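PDB 4AEQ: colicin-M immunity protein from Escherichia coli, which protects cells carrying the colicin M plasmid against the toxic action of colicin M. Local coordinates for residues K48-K53 and P70-G75. Residues are numbered along the deposited sequence; the frame is centred on the assembly and turned at random.
Sequences KITWEK and PFKAEG
Thr50 and Lys72 exchange two backbone hydrogen bonds, N to O both ways, each 2.9 Å, and Lys48 and Glu74 repeat the exchange, pairing strand 48-51, outermost in this chain's sheet, antiparallel with strand 66-74. Beyond them the pairing frays: Glu52 N reaches Pro70 O weakly, at 3.4 Å, and a water donates to both Glu52 O and Pro70 O. On the face of Thr50 and Lys72, one of two Thr50 conformers donates from OG1 to Glu74 OE2 (2.8 Å), from above the carboxylate plane. A bend at Glu74 chi2 (120°) brings OE2 there, but also to 2.9 Å from Lys48 O, another acceptor. The face of Ile49, Trp51, Phe71 and Ala73 is largely apolar and aromatic. Ile49 CG2 lies 3.8 Å from Phe71 CD2 and also sits over one face of the Trp51 indole, toward its rim; Trp51 CE3 packs 3.6 Å from Phe71 CB, the two rings oblique at 59°. Tyr82 of strand 79-87 adjoins the Phe71 ring, and Tyr28 of the second subunit meets it edge-to-face, joining sheet to partner helix 17-42 in the domain-swapped dimer. Lys48 O beside OE2 would tend to raise the Glu74 pKa, offset perhaps partly by Thr50 and a weak, long ion pair with Lys79.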
ATOM      1  N   LYS A  48      15.348  -2.975  12.134  1.00 23.40           N
ATOM      2  CA  LYS A  48      16.241  -1.843  11.938  1.00 26.08           C
ATOM      3  C   LYS A  48      16.361  -1.604  10.442  1.00 24.98           C
ATOM      4  O   LYS A  48      16.464  -2.558   9.673  1.00 22.45           O
ATOM      5  CB  LYS A  48      17.623  -2.139  12.521  1.00 32.26           C
ATOM      6  CG  LYS A  48      17.633  -2.432  14.022  1.00 44.88           C
ATOM      7  CD  LYS A  48      17.233  -1.208  14.833  1.00 49.76           C
ATOM      8  CE  LYS A  48      17.301  -1.496  16.321  1.00 55.43           C
ATOM      9  NZ  LYS A  48      18.660  -1.946  16.749  1.00 60.00           N
ATOM     10  N   ILE A  49      16.351  -0.340  10.028  1.00 24.35           N
ATOM     11  CA  ILE A  49      16.408  -0.017   8.607  1.00 24.34           C
ATOM     12  C   ILE A  49      17.781   0.523   8.220  1.00 26.48           C
ATOM     13  O   ILE A  49      18.288   1.462   8.834  1.00 26.50           O
ATOM     14  CB  ILE A  49      15.336   1.014   8.201  1.00 24.46           C
ATOM     15  CG1 ILE A  49      13.936   0.563   8.631  1.00 23.67           C
ATOM     16  CG2 ILE A  49      15.374   1.251   6.699  1.00 22.56           C
ATOM     17  CD1 ILE A  49      13.502  -0.747   8.007  1.00 24.77           C
ATOM     18  N   THR A  50      18.383  -0.090   7.206  1.00 21.52           N
ATOM     19  CA  THR A  50      19.624   0.429   6.651  0.53 22.97           C
ATOM     20  C   THR A  50      19.379   0.898   5.224  1.00 23.98           C
ATOM     21  O   THR A  50      18.606   0.301   4.481  1.00 22.54           O
ATOM     22  CB  THR A  50      20.768  -0.599   6.701  0.53 24.78           C
ATOM     23  OG1 THR A  50      20.307  -1.855   6.196  0.53 22.53           O
ATOM     24  CG2 THR A  50      21.253  -0.785   8.131  0.53 28.51           C
ATOM     25  N   TRP A  51      20.031   1.989   4.853  1.00 23.27           N
ATOM     26  CA  TRP A  51      19.771   2.616   3.568  1.00 23.91           C
ATOM     27  C   TRP A  51      20.822   2.304   2.517  1.00 26.49           C
ATOM     28  O   TRP A  51      21.993   2.098   2.830  1.00 30.84           O
ATOM     29  CB  TRP A  51      19.616   4.128   3.737  1.00 23.30           C
ATOM     30  CG  TRP A  51      18.543   4.489   4.706  1.00 23.45           C
ATOM     31  CD1 TRP A  51      18.709   4.960   5.976  1.00 27.03           C
ATOM     32  CD2 TRP A  51      17.128   4.389   4.494  1.00 22.45           C
ATOM     33  NE1 TRP A  51      17.485   5.170   6.565  1.00 25.99           N
ATOM     34  CE2 TRP A  51      16.502   4.826   5.681  1.00 25.94           C
ATOM     35  CE3 TRP A  51      16.336   3.973   3.422  1.00 18.62           C
ATOM     36  CZ2 TRP A  51      15.116   4.864   5.815  1.00 24.93           C
ATOM     37  CZ3 TRP A  51      14.961   4.013   3.561  1.00 22.21           C
ATOM     38  CH2 TRP A  51      14.365   4.454   4.748  1.00 24.87           C
ATOM     39  N   GLU A  52      20.373   2.236   1.270  1.00 23.04           N
ATOM     40  CA  GLU A  52      21.261   2.080   0.132  1.00 27.32           C
ATOM     41  C   GLU A  52      21.128   3.332  -0.727  1.00 27.06           C
ATOM     42  O   GLU A  52      20.128   4.045  -0.635  1.00 23.75           O
ATOM     43  CB  GLU A  52      20.893   0.822  -0.648  1.00 32.43           C
ATOM     44  CG  GLU A  52      20.887  -0.420   0.232  1.00 40.74           C
ATOM     45  CD  GLU A  52      20.505  -1.683  -0.507  1.00 48.09           C
ATOM     46  OE1 GLU A  52      20.121  -1.601  -1.695  1.00 47.65           O
ATOM     47  OE2 GLU A  52      20.589  -2.765   0.111  1.00 52.00           O
ATOM     48  N   LYS A  53      22.146   3.632  -1.525  1.00 26.90           N
ATOM     49  CA  LYS A  53      22.143   4.873  -2.292  1.00 28.74           C
ATOM     50  C   LYS A  53      20.927   4.990  -3.205  1.00 25.91           C
ATOM     51  O   LYS A  53      20.540   4.033  -3.873  1.00 28.10           O
ATOM     52  CB  LYS A  53      23.429   5.029  -3.108  1.00 36.74           C
ATOM     53  CG  LYS A  53      23.430   6.276  -3.982  1.00 42.52           C
ATOM     54  CD  LYS A  53      24.705   6.394  -4.798  1.00 49.72           C
ATOM     55  CE  LYS A  53      25.087   5.061  -5.417  1.00 52.77           C
ATOM     56  NZ  LYS A  53      25.838   5.248  -6.685  1.00 56.23           N
ATOM     57  N   PRO A  70      15.886   2.204  -2.121  1.00 15.02           N
ATOM     58  CA  PRO A  70      16.278   0.865  -1.685  1.00 15.75           C
ATOM     59  C   PRO A  70      16.614   0.859  -0.206  1.00 16.60           C
ATOM     60  O   PRO A  70      17.192   1.826   0.290  1.00 14.70           O
ATOM     61  CB  PRO A  70      17.525   0.582  -2.519  1.00 16.94           C
ATOM     62  CG  PRO A  70      18.121   1.924  -2.750  1.00 19.32           C
ATOM     63  CD  PRO A  70      16.961   2.881  -2.867  1.00 16.01           C
ATOM     64  N   PHE A  71      16.288  -0.222   0.490  1.00 14.16           N
ATOM     65  CA  PHE A  71      16.696  -0.339   1.884  1.00 12.22           C
ATOM     66  C   PHE A  71      16.707  -1.795   2.316  1.00 15.10           C
ATOM     67  O   PHE A  71      16.133  -2.647   1.649  1.00 13.43           O
ATOM     68  CB  PHE A  71      15.803   0.507   2.806  1.00 14.22           C
ATOM     69  CG  PHE A  71      14.357   0.083   2.819  1.00 15.65           C
ATOM     70  CD1 PHE A  71      13.467   0.569   1.874  1.00 15.79           C
ATOM     71  CD2 PHE A  71      13.882  -0.777   3.796  1.00 15.76           C
ATOM     72  CE1 PHE A  71      12.137   0.194   1.891  1.00 14.99           C
ATOM     73  CE2 PHE A  71      12.554  -1.160   3.816  1.00 14.47           C
ATOM     74  CZ  PHE A  71      11.679  -0.675   2.866  1.00 16.13           C
ATOM     75  N   LYS A  72      17.381  -2.068   3.424  1.00 15.71           N
ATOM     76  CA  LYS A  72      17.389  -3.391   4.023  1.00 18.69           C
ATOM     77  C   LYS A  72      16.741  -3.310   5.396  1.00 19.83           C
ATOM     78  O   LYS A  72      16.981  -2.366   6.140  1.00 21.71           O
ATOM     79  CB  LYS A  72      18.821  -3.904   4.152  1.00 20.82           C
ATOM     80  CG  LYS A  72      19.469  -4.264   2.830  1.00 25.74           C
ATOM     81  CD  LYS A  72      20.969  -4.464   2.977  1.00 36.17           C
ATOM     82  CE  LYS A  72      21.678  -3.141   3.218  1.00 43.43           C
ATOM     83  NZ  LYS A  72      23.158  -3.297   3.292  1.00 48.11           N
ATOM     84  N   ALA A  73      15.907  -4.289   5.720  1.00 17.51           N
ATOM     85  CA  ALA A  73      15.297  -4.366   7.041  1.00 18.38           C
ATOM     86  C   ALA A  73      15.884  -5.567   7.775  1.00 18.40           C
ATOM     87  O   ALA A  73      15.980  -6.652   7.205  1.00 18.33           O
ATOM     88  CB  ALA A  73      13.785  -4.492   6.922  1.00 19.72           C
ATOM     89  N   GLU A  74      16.279  -5.367   9.030  1.00 17.76           N
ATOM     90  CA  GLU A  74      16.977  -6.392   9.801  1.00 22.51           C
ATOM     91  C   GLU A  74      16.262  -6.691  11.109  1.00 21.26           C
ATOM     92  O   GLU A  74      16.052  -5.797  11.928  1.00 24.40           O
ATOM     93  CB  GLU A  74      18.413  -5.950  10.093  1.00 33.77           C
ATOM     94  CG  GLU A  74      19.173  -5.489   8.866  1.00 44.74           C
ATOM     95  CD  GLU A  74      19.638  -4.047   8.966  1.00 51.05           C
ATOM     96  OE1 GLU A  74      20.636  -3.790   9.677  1.00 54.05           O
ATOM     97  OE2 GLU A  74      19.007  -3.174   8.332  1.00 48.48           O
ATOM     98  N   GLY A  75      15.840  -7.942  11.267  1.00 18.68           N
ATOM     99  CA  GLY A  75      15.309  -8.437  12.522  1.00 19.55           C
ATOM    100  C   GLY A  75      16.277  -9.392  13.193  1.00 26.41           C
ATOM    101  O   GLY A  75      17.349  -9.680  12.660  1.00 28.80           O
TER
HETATM  102  O   HOH W   1      17.755   4.488   0.352  1.00 23.20           O